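Local coordinates for MutT/nudix family protein (Streptococcus pneumoniae, PDB 4HFQ) that hydrolyses the diphosphate linkage of UDP-X compounds, including precursors of peptidoglycan biosynthesis, as a member of the Nudix hydrolase family, at residues K8-M13 against S38-M43; T19-T24 against R32-R37; A66-D71 against S140-K145. One frame throughout, in Å; residues are numbered along the deposited sequence. Where two conformers were deposited one is given.

Interaction 1. Residues K8-M13 against S38-M43; sequences KYLQRM and SLLSEM. With EDO (1,2-ethanediol), chain J.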
loop_
_atom_site.group_PDB
_atom_site.type_symbol
_atom_site.label_atom_id
_atom_site.label_comp_id
_atom_site.label_asym_id
_atom_site.label_seq_id
_atom_site.Cartn_x
_atom_site.Cartn_y
_atom_site.Cartn_z
ATOM N N LYS A 8 8.427 8.188 8.663
ATOM C CA LYS A 8 8.615 7.481 7.410
ATOM C C LYS A 8 9.857 6.577 7.443
ATOM O O LYS A 8 9.822 5.455 6.929
ATOM C CB LYS A 8 8.667 8.452 6.245
ATOM C CG LYS A 8 7.316 9.103 5.927
ATOM C CD LYS A 8 7.539 10.211 4.899
ATOM C CE LYS A 8 6.348 11.131 4.711
ATOM N NZ LYS A 8 6.713 12.164 3.710
ATOM N N TYR A 9 10.961 7.050 8.030
ATOM C CA TYR A 9 12.169 6.216 8.162
ATOM C C TYR A 9 11.881 5.001 9.014
ATOM O O TYR A 9 12.256 3.886 8.621
ATOM C CB TYR A 9 13.315 7.010 8.806
ATOM C CG TYR A 9 14.074 7.931 7.879
ATOM C CD1 TYR A 9 14.716 7.437 6.748
ATOM C CD2 TYR A 9 14.158 9.300 8.137
ATOM C CE1 TYR A 9 15.415 8.264 5.893
ATOM C CE2 TYR A 9 14.858 10.144 7.289
ATOM C CZ TYR A 9 15.470 9.629 6.165
ATOM O OH TYR A 9 16.169 10.431 5.278
ATOM N N LEU A 10 11.228 5.193 10.162
ATOM C CA LEU A 10 10.915 4.063 11.028
ATOM C C LEU A 10 10.030 3.033 10.317
ATOM O O LEU A 10 10.286 1.819 10.354
ATOM C CB LEU A 10 10.262 4.551 12.326
ATOM C CG LEU A 10 9.791 3.515 13.347
ATOM C CD1 LEU A 10 10.965 2.807 13.987
ATOM C CD2 LEU A 10 8.897 4.133 14.421
ATOM N N GLN A 11 8.982 3.535 9.684
ATOM C CA GLN A 11 8.023 2.699 8.996
ATOM C C GLN A 11 8.757 1.856 7.929
ATOM O O GLN A 11 8.547 0.637 7.818
ATOM C CB GLN A 11 6.981 3.639 8.414
ATOM C CG GLN A 11 5.791 2.987 7.779
ATOM C CD GLN A 11 5.083 4.001 6.904
ATOM O OE1 GLN A 11 5.521 4.294 5.795
ATOM N NE2 GLN A 11 3.981 4.576 7.432
ATOM N N ARG A 12 9.652 2.475 7.180
ATOM C CA ARG A 12 10.386 1.790 6.130
ATOM C C ARG A 12 11.362 0.744 6.686
ATOM O O ARG A 12 11.454 -0.388 6.178
ATOM C CB ARG A 12 11.109 2.809 5.239
ATOM C CG ARG A 12 11.888 2.181 4.111
ATOM C CD ARG A 12 10.996 1.477 3.099
ATOM N NE ARG A 12 11.817 0.805 2.102
ATOM C CZ ARG A 12 11.503 -0.340 1.507
ATOM N NH1 ARG A 12 10.334 -0.964 1.741
ATOM N NH2 ARG A 12 12.375 -0.877 0.663
ATOM N N MET A 13 12.087 1.105 7.743
ATOM C CA MET A 13 13.038 0.155 8.325
ATOM C C MET A 13 12.355 -1.046 8.957
ATOM O O MET A 13 12.862 -2.180 8.842
ATOM C CB MET A 13 13.922 0.864 9.339
ATOM C CG MET A 13 14.864 1.832 8.662
ATOM S SD MET A 13 16.222 2.426 9.677
ATOM C CE MET A 13 15.296 3.429 10.818
ATOM N N SER A 38 14.967 -5.259 17.339
ATOM C CA SER A 38 15.062 -4.926 18.763
ATOM C C SER A 38 15.491 -3.463 18.947
ATOM O O SER A 38 14.939 -2.748 19.774
ATOM C CB SER A 38 16.025 -5.863 19.473
ATOM O OG SER A 38 15.541 -7.198 19.455
ATOM N N LEU A 39 16.441 -3.005 18.128
ATOM C CA LEU A 39 16.850 -1.606 18.178
ATOM C C LEU A 39 15.758 -0.652 17.716
ATOM O O LEU A 39 15.598 0.432 18.282
ATOM C CB LEU A 39 18.131 -1.382 17.387
ATOM C CG LEU A 39 19.372 -1.838 18.150
ATOM C CD1 LEU A 39 20.471 -2.162 17.170
ATOM C CD2 LEU A 39 19.816 -0.760 19.140
ATOM N N LEU A 40 15.013 -1.035 16.679
ATOM C CA LEU A 40 13.907 -0.193 16.231
ATOM C C LEU A 40 12.890 -0.024 17.351
ATOM O O LEU A 40 12.369 1.061 17.545
ATOM C CB LEU A 40 13.249 -0.762 14.971
ATOM C CG LEU A 40 14.112 -0.701 13.711
ATOM C CD1 LEU A 40 13.575 -1.587 12.592
ATOM C CD2 LEU A 40 14.339 0.712 13.191
ATOM N N SER A 41 12.649 -1.109 18.083
ATOM C CA SER A 41 11.719 -1.115 19.204
ATOM C C SER A 41 12.201 -0.220 20.360
ATOM O O SER A 41 11.413 0.517 20.957
ATOM C CB SER A 41 11.502 -2.556 19.677
ATOM O OG SER A 41 11.046 -3.382 18.610
ATOM N N GLU A 42 13.495 -0.266 20.660
ATOM C CA GLU A 42 14.094 0.573 21.702
ATOM C C GLU A 42 14.054 2.030 21.293
ATOM O O GLU A 42 13.729 2.905 22.095
ATOM C CB GLU A 42 15.533 0.149 21.978
ATOM C CG GLU A 42 15.649 -1.186 22.681
ATOM C CD GLU A 42 17.044 -1.775 22.637
ATOM O OE1 GLU A 42 18.026 -1.026 22.426
ATOM O OE2 GLU A 42 17.157 -3.004 22.831
ATOM N N MET A 43 14.359 2.296 20.033
ATOM C CA MET A 43 14.381 3.655 19.535
ATOM C C MET A 43 12.980 4.259 19.528
ATOM O O MET A 43 12.802 5.406 19.940
ATOM C CB MET A 43 15.014 3.704 18.142
ATOM C CG MET A 43 15.050 5.114 17.569
ATOM S SD MET A 43 15.892 5.165 16.005
ATOM C CE MET A 43 14.640 4.461 14.991
HETATM C C1 EDO J . 4.484 11.001 -0.296
HETATM O O1 EDO J . 5.741 11.245 -0.943
HETATM C C2 EDO J . 4.701 10.509 1.132
HETATM O O2 EDO J . 6.091 10.406 1.469
#

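Interaction 2. Residues T19-T24 against R32-R37; sequences TGLTFT and RYEDLR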
loop_
_atom_site.group_PDB
_atom_site.type_symbol
_atom_site.label_atom_id
_atom_site.label_comp_id
_atom_site.label_asym_id
_atom_site.label_seq_id
_atom_site.Cartn_x
_atom_site.Cartn_y
_atom_site.Cartn_z
ATOM N N THR A 19 10.825 -8.001 6.043
ATOM C CA THR A 19 11.053 -8.703 4.785
ATOM C C THR A 19 12.290 -9.602 4.904
ATOM O O THR A 19 12.263 -10.757 4.458
ATOM C CB THR A 19 11.199 -7.687 3.641
ATOM O OG1 THR A 19 10.011 -6.893 3.571
ATOM C CG2 THR A 19 11.409 -8.376 2.303
ATOM N N GLY A 20 13.347 -9.096 5.547
ATOM C CA GLY A 20 14.538 -9.917 5.809
ATOM C C GLY A 20 14.202 -11.144 6.652
ATOM O O GLY A 20 14.632 -12.246 6.324
ATOM N N LEU A 21 13.410 -10.978 7.705
ATOM C CA LEU A 21 13.068 -12.132 8.538
ATOM C C LEU A 21 12.295 -13.184 7.770
ATOM O O LEU A 21 12.513 -14.385 7.963
ATOM C CB LEU A 21 12.321 -11.685 9.781
ATOM C CG LEU A 21 13.207 -10.948 10.777
ATOM C CD1 LEU A 21 12.357 -10.226 11.818
ATOM C CD2 LEU A 21 14.207 -11.912 11.416
ATOM N N THR A 22 11.378 -12.741 6.908
ATOM C CA THR A 22 10.589 -13.691 6.131
ATOM C C THR A 22 11.396 -14.409 5.070
ATOM O O THR A 22 11.217 -15.609 4.861
ATOM C CB THR A 22 9.363 -12.978 5.542
ATOM O OG1 THR A 22 8.502 -12.652 6.631
ATOM C CG2 THR A 22 8.594 -13.873 4.548
ATOM N N PHE A 23 12.326 -13.707 4.428
ATOM C CA PHE A 23 12.970 -14.238 3.232
ATOM C C PHE A 23 14.379 -14.763 3.388
ATOM O O PHE A 23 14.832 -15.531 2.535
ATOM C CB PHE A 23 12.946 -13.211 2.103
ATOM C CG PHE A 23 11.590 -13.047 1.490
ATOM C CD1 PHE A 23 11.120 -13.991 0.592
ATOM C CD2 PHE A 23 10.762 -11.993 1.856
ATOM C CE1 PHE A 23 9.860 -13.857 0.028
ATOM C CE2 PHE A 23 9.497 -11.858 1.303
ATOM C CZ PHE A 23 9.047 -12.794 0.386
ATOM N N THR A 24 15.103 -14.371 4.431
ATOM C CA THR A 24 16.477 -14.863 4.540
ATOM C C THR A 24 16.528 -16.352 4.879
ATOM O O THR A 24 15.636 -16.878 5.543
ATOM C CB THR A 24 17.325 -14.061 5.543
ATOM O OG1 THR A 24 18.693 -14.426 5.352
ATOM C CG2 THR A 24 16.949 -14.359 6.984
ATOM N N ARG A 32 20.783 -10.861 12.617
ATOM C CA ARG A 32 20.985 -9.436 12.294
ATOM C C ARG A 32 19.651 -8.696 12.189
ATOM O O ARG A 32 19.496 -7.623 12.786
ATOM C CB ARG A 32 21.779 -9.251 11.007
ATOM C CG ARG A 32 23.238 -9.619 11.117
ATOM C CD ARG A 32 23.920 -9.585 9.743
ATOM N NE ARG A 32 25.180 -10.215 9.984
ATOM C CZ ARG A 32 25.642 -11.301 9.392
ATOM N NH1 ARG A 32 25.048 -11.841 8.320
ATOM N NH2 ARG A 32 26.797 -11.747 9.819
ATOM N N TYR A 33 18.688 -9.265 11.455
ATOM C CA TYR A 33 17.385 -8.627 11.355
ATOM C C TYR A 33 16.682 -8.576 12.710
ATOM O O TYR A 33 16.035 -7.586 13.020
ATOM C CB TYR A 33 16.504 -9.295 10.303
ATOM C CG TYR A 33 17.021 -9.219 8.884
ATOM C CD1 TYR A 33 17.203 -7.980 8.245
ATOM C CD2 TYR A 33 17.270 -10.375 8.160
ATOM C CE1 TYR A 33 17.663 -7.911 6.931
ATOM C CE2 TYR A 33 17.744 -10.317 6.857
ATOM C CZ TYR A 33 17.909 -9.090 6.242
ATOM O OH TYR A 33 18.341 -9.035 4.928
ATOM N N GLU A 34 16.818 -9.633 13.512
ATOM C CA GLU A 34 16.189 -9.634 14.832
ATOM C C GLU A 34 16.785 -8.535 15.714
ATOM O O GLU A 34 16.069 -7.840 16.434
ATOM C CB GLU A 34 16.323 -10.991 15.518
ATOM C CG GLU A 34 15.486 -12.072 14.868
ATOM C CD GLU A 34 15.678 -13.433 15.478
ATOM O OE1 GLU A 34 16.812 -13.777 15.840
ATOM O OE2 GLU A 34 14.693 -14.175 15.530
ATOM N N ASP A 35 18.110 -8.389 15.649
ATOM C CA ASP A 35 18.793 -7.352 16.419
ATOM C C ASP A 35 18.403 -5.951 15.940
ATOM O O ASP A 35 18.221 -5.043 16.742
ATOM C CB ASP A 35 20.302 -7.565 16.355
ATOM C CG ASP A 35 20.745 -8.786 17.130
ATOM O OD1 ASP A 35 19.950 -9.302 17.946
ATOM O OD2 ASP A 35 21.904 -9.206 16.898
ATOM N N LEU A 36 18.236 -5.785 14.623
ATOM C CA LEU A 36 17.741 -4.534 14.089
ATOM C C LEU A 36 16.332 -4.238 14.597
ATOM O O LEU A 36 16.036 -3.107 15.007
ATOM C CB LEU A 36 17.784 -4.549 12.551
ATOM C CG LEU A 36 19.189 -4.399 11.983
ATOM C CD1 LEU A 36 19.149 -4.771 10.517
ATOM C CD2 LEU A 36 19.752 -2.996 12.178
ATOM N N ARG A 37 15.468 -5.255 14.612
ATOM C CA ARG A 37 14.094 -5.038 15.073
ATOM C C ARG A 37 14.045 -4.692 16.564
ATOM O O ARG A 37 13.196 -3.909 17.000
ATOM C CB ARG A 37 13.188 -6.229 14.741
ATOM C CG ARG A 37 11.756 -5.784 14.484
ATOM C CD ARG A 37 10.792 -6.940 14.317
ATOM N NE ARG A 37 9.619 -6.540 13.533
ATOM C CZ ARG A 37 8.521 -5.979 14.027
ATOM N NH1 ARG A 37 8.419 -5.679 15.317
ATOM N NH2 ARG A 37 7.524 -5.692 13.206
#

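Interaction 3. Residues A66-D71 against S140-K145; sequences ATPLMD and SKQYTK. With PGE (triethylene glycol), chain O; TRS (2-amino-2-hydroxymethyl-propane-1,3-diol), chain E; EDO (1,2-ethanediol), chain Y; EDO (1,2-ethanediol), chain N.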
loop_
_atom_site.group_PDB
_atom_site.type_symbol
_atom_site.label_atom_id
_atom_site.label_comp_id
_atom_site.label_asym_id
_atom_site.label_seq_id
_atom_site.Cartn_x
_atom_site.Cartn_y
_atom_site.Cartn_z
ATOM N N ALA A 66 5.416 -7.539 4.397
ATOM C CA ALA A 66 5.276 -6.110 4.675
ATOM C C ALA A 66 4.879 -5.355 3.412
ATOM O O ALA A 66 5.695 -5.127 2.533
ATOM C CB ALA A 66 6.583 -5.557 5.237
ATOM N N THR A 67 3.603 -5.019 3.306
ATOM C CA THR A 67 3.102 -4.220 2.184
ATOM C C THR A 67 2.231 -3.114 2.766
ATOM O O THR A 67 1.767 -3.203 3.894
ATOM C CB THR A 67 2.263 -5.040 1.143
ATOM O OG1 THR A 67 0.937 -5.267 1.621
ATOM C CG2 THR A 67 2.928 -6.386 0.786
ATOM N N PRO A 68 1.935 -2.083 1.968
ATOM C CA PRO A 68 0.871 -1.166 2.371
ATOM C C PRO A 68 -0.430 -1.935 2.618
ATOM O O PRO A 68 -0.705 -2.939 1.939
ATOM C CB PRO A 68 0.767 -0.215 1.174
ATOM C CG PRO A 68 2.129 -0.228 0.563
ATOM C CD PRO A 68 2.565 -1.666 0.706
ATOM N N LEU A 69 -1.192 -1.473 3.598
ATOM C CA LEU A 69 -2.444 -2.122 3.975
ATOM C C LEU A 69 -3.634 -1.533 3.236
ATOM O O LEU A 69 -3.578 -0.398 2.748
ATOM C CB LEU A 69 -2.652 -1.987 5.474
ATOM C CG LEU A 69 -1.562 -2.573 6.376
ATOM C CD1 LEU A 69 -1.911 -2.294 7.838
ATOM C CD2 LEU A 69 -1.429 -4.060 6.142
ATOM N N MET A 70 -4.704 -2.318 3.121
ATOM C CA MET A 70 -5.947 -1.854 2.499
ATOM C C MET A 70 -6.822 -1.062 3.461
ATOM O O MET A 70 -7.068 -1.485 4.597
ATOM C CB MET A 70 -6.763 -3.038 1.950
ATOM C CG MET A 70 -8.136 -2.656 1.386
ATOM S SD MET A 70 -9.042 -4.051 0.682
ATOM C CE MET A 70 -7.616 -5.087 0.349
ATOM N N ASP A 71 -7.267 0.100 2.996
ATOM C CA ASP A 71 -8.387 0.818 3.617
ATOM C C ASP A 71 -9.378 1.105 2.505
ATOM O O ASP A 71 -8.996 1.441 1.369
ATOM C CB ASP A 71 -7.904 2.124 4.268
ATOM C CG ASP A 71 -9.013 2.905 4.927
ATOM O OD1 ASP A 71 -9.337 2.618 6.084
ATOM O OD2 ASP A 71 -9.560 3.836 4.291
ATOM N N SER A 140 1.368 5.451 11.526
ATOM C CA SER A 140 2.354 4.378 11.724
ATOM C C SER A 140 2.327 3.365 10.580
ATOM O O SER A 140 3.401 2.925 10.120
ATOM C CB SER A 140 2.168 3.704 13.075
ATOM O OG SER A 140 0.878 3.175 13.225
ATOM N N LYS A 141 1.129 3.025 10.095
ATOM C CA LYS A 141 1.012 2.136 8.948
ATOM C C LYS A 141 0.720 2.931 7.704
ATOM O O LYS A 141 -0.048 3.895 7.731
ATOM C CB LYS A 141 -0.093 1.093 9.139
ATOM C CG LYS A 141 0.154 0.072 10.250
ATOM C CD LYS A 141 1.376 -0.795 9.975
ATOM C CE LYS A 141 1.526 -1.966 10.948
ATOM N NZ LYS A 141 1.905 -1.544 12.336
ATOM N N GLN A 142 1.297 2.489 6.586
ATOM C CA GLN A 142 0.923 3.004 5.270
ATOM C C GLN A 142 -0.250 2.219 4.706
ATOM O O GLN A 142 -0.212 0.990 4.673
ATOM C CB GLN A 142 2.115 2.918 4.328
ATOM C CG GLN A 142 1.838 3.517 2.957
ATOM C CD GLN A 142 3.029 3.464 2.048
ATOM O OE1 GLN A 142 3.831 2.535 2.154
ATOM N NE2 GLN A 142 3.176 4.450 1.160
ATOM N N TYR A 143 -1.286 2.932 4.255
ATOM C CA TYR A 143 -2.439 2.346 3.589
ATOM C C TYR A 143 -2.566 2.827 2.160
ATOM O O TYR A 143 -2.232 3.966 1.831
ATOM C CB TYR A 143 -3.747 2.715 4.307
ATOM C CG TYR A 143 -3.909 2.084 5.666
ATOM C CD1 TYR A 143 -3.325 2.647 6.796
ATOM C CD2 TYR A 143 -4.678 0.936 5.835
ATOM C CE1 TYR A 143 -3.474 2.058 8.050
ATOM C CE2 TYR A 143 -4.843 0.346 7.083
ATOM C CZ TYR A 143 -4.239 0.918 8.186
ATOM O OH TYR A 143 -4.402 0.306 9.422
ATOM N N THR A 144 -3.052 1.925 1.306
ATOM C CA THR A 144 -3.694 2.309 0.040
ATOM C C THR A 144 -5.181 2.480 0.338
ATOM O O THR A 144 -5.882 1.515 0.659
ATOM C CB THR A 144 -3.506 1.242 -1.063
ATOM O OG1 THR A 144 -4.061 0.002 -0.621
ATOM C CG2 THR A 144 -2.011 1.032 -1.369
ATOM N N LYS A 145 -5.640 3.723 0.225
ATOM C CA LYS A 145 -6.997 4.073 0.604
ATOM C C LYS A 145 -7.852 4.183 -0.660
ATOM O O LYS A 145 -7.740 5.144 -1.431
ATOM C CB LYS A 145 -6.955 5.371 1.414
ATOM C CG LYS A 145 -8.335 5.921 1.810
ATOM C CD LYS A 145 -8.178 7.210 2.635
ATOM C CE LYS A 145 -7.579 6.986 4.017
ATOM N NZ LYS A 145 -8.493 6.276 4.963
HETATM C C1 PGE O . 2.310 -0.643 6.378
HETATM O O1 PGE O . 3.267 0.304 6.944
HETATM C C2 PGE O . 2.727 -2.135 6.419
HETATM O O2 PGE O . 2.485 -2.678 7.718
HETATM C C3 PGE O . 2.937 -4.009 7.880
HETATM C C4 PGE O . 1.735 -4.928 7.769
HETATM O O4 PGE O . -0.082 -5.990 4.066
HETATM C C6 PGE O . 0.943 -6.623 4.828
HETATM C C5 PGE O . 1.876 -5.638 5.511
HETATM O O3 PGE O . 2.073 -5.981 6.880
HETATM C C TRS E . -7.108 4.332 8.898
HETATM C C1 TRS E . -8.002 3.206 9.387
HETATM C C2 TRS E . -6.348 5.055 9.988
HETATM C C3 TRS E . -8.010 5.320 8.249
HETATM N N TRS E . -6.257 4.126 7.706
HETATM O O1 TRS E . -8.180 2.155 8.449
HETATM O O2 TRS E . -5.494 4.083 10.632
HETATM O O3 TRS E . -7.120 5.617 7.189
HETATM C C1 EDO Y . -3.802 -2.814 -1.368
HETATM O O1 EDO Y . -3.339 -3.790 -2.311
HETATM C C2 EDO Y . -2.843 -2.760 -0.158
HETATM O O2 EDO Y . -2.769 -4.019 0.614
HETATM C C1 EDO N . 7.422 -7.071 0.669
HETATM O O1 EDO N . 6.735 -5.936 0.121
HETATM C C2 EDO N . 8.419 -7.667 -0.322
HETATM O O2 EDO N . 9.204 -6.628 -0.925
#

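Interaction 1. Residues K8-M13 against S38-M43
The amide of Met43 donates to Leu39 O over 2.8 Å, a helical bond that fixes the turn from which Met43 and Leu40 face the segment 8-13. The two segments are arms of an antiparallel helical hairpin in the N-terminal region. Their axes are inclined at 154° and come no closer than 11.1 Å, a wide spacing that is bridged by the ends of long apolar side chains, with no hydrogen bond between the arms. Leu40 is the central piece. Its CD2 meets the thiomethyl carbon Met13 CE at 3.7 Å and Met13 CB at 3.9 Å, while Leu40 CD1 lies against the last carbonyl of segment 8-13, Met13 C and O. Leu10 and Leu40 pass each other in opposite directions and touch only through their methyls. The flanks of the hairpin serve the dimer: Arg12 forms salt bridges with Asp35 and Glu101 of the second subunit, and Met13 also packs on Met43 of that subunit. Within the chain, Met43 leaves its helix with CG anti to the backbone N (chi1 180°), then bends at its last torsion, which brings its CE to 4.2 Å from Leu10 CD1.

Interaction 2. Residues T19-T24 against R32-R37
Near the connecting turn of an antiparallel helical hairpin, the ring of Tyr33 lies over the bare backbone of Gly20. Tyr33 CG is anti to its carbonyl carbon (chi1 -63°), which sends the ring toward the segment 19-24. Gly20 CA stands 3.5 Å from the centroid of the Tyr33 ring and 16° off its normal, a CH-pi contact over the face, displaced toward the CE2 side. With no side chain here, the ring can settle directly on the helix: Tyr33 CE2 approaches Gly20 CA to 3.4 Å. Thr24, the first residue to leave helical geometry after the helix, approaches from another direction, its CB sitting at the edge of the same ring, 4.0 Å from Tyr33 CE2. The axes of 19-23 and 32-37 approach to 9.4 Å, at 152°, a spacing consistent with a ring seated directly on glycine, within the helical N-terminal region through which the two subunits meet. The phenol oxygen of Tyr33 reaches across that boundary to hydrogen-bond Asp29 and Arg32 of the second subunit, and Tyr33 of that subunit brings its own ring against this one with the planes nearly parallel. Thr24 OG1 also bonds Asp29 of the second subunit. On the more exposed flank Leu21 slides past Tyr33 in the opposite direction. Leu21 CG and CD2 both rest on Tyr33 CB at 3.7 Å, and CD2 also touches Glu34 CG. Leu21 and Glu34 cross at about a right angle, the glutamate meeting the leucine with its CG methylene.

Interaction 3. Residues A66-D71 against S140-K145
Lys145 runs alongside Asp71 in the same direction. Its CB only skirts Asp71 OD2, at 4.2 Å, but Lys145 CG comes to 3.5 Å from Asp71 OD2, and CD keeps company with the same oxygen. Bends at the last two torsions (-69° and -70°) fold the chain back, carrying CE toward O3 of a bound Tris molecule and NZ onto Asp71 OD2 at 2.7 Å. This salt bridge meets the carboxylate from above its plane, 67° out of it. The Tris, probably from the crystallisation liquor, bridges the pair, since its O1 donates to Asp71 OD1. Beneath these side chains lies a parallel strand pairing in the central mixed sheet of the Nudix fold. Leu69 bonds to both neighbours of its partner Tyr143: Leu69 N donates to Gln142 O at 2.9 Å, and Leu69 O accepts from Thr144 N at 2.8 Å. Asp71 N then continues the pattern to Thr144 O at 3.1 Å. On the sheet face that carries Asp71 and Lys145, Leu69 CB packs 3.6 Å from Tyr143 CD2, and the Tris nitrogen lies over one face of the tyrosine ring. Before the strands begin, Pro68 CG rests 3.6 Å from Gln142 OE1, an oxygen that takes its hydrogen bond from Gly103 of the second subunit. Lys145 NZ has three oxygen partners, Asp71 OD2, Tris O3 and Arg181 O, one for each proton of an ammonium group, which probably fixes the direction of the lysine tip. Asp71 OD2 also pairs with Arg73, and two cations on one oxygen would probably keep the carboxylate ionised.

Overall arrangement
From the N terminus, helix 3-23 supplies the first arm of interactions 1 and 2, and helix 27-47 returns to supply the second. Interaction 2 closes a short loop around the turn, nested inside the larger loop closed by interaction 1, so the two contacts fasten one hairpin at points about 12 Å apart between centres. After helix 52-59 the chain reaches the Nudix sheet, where interaction 3 closes a separate, much longer loop, in series with the others, joining strands 69-78 and 143-153. Helix 3-23 links the regions: Gln11 probably hydrogen-bonds Ser140, and Thr19 packs on Ala66. All three contacts touch the second subunit, so hairpin and sheet both take part in the dimer.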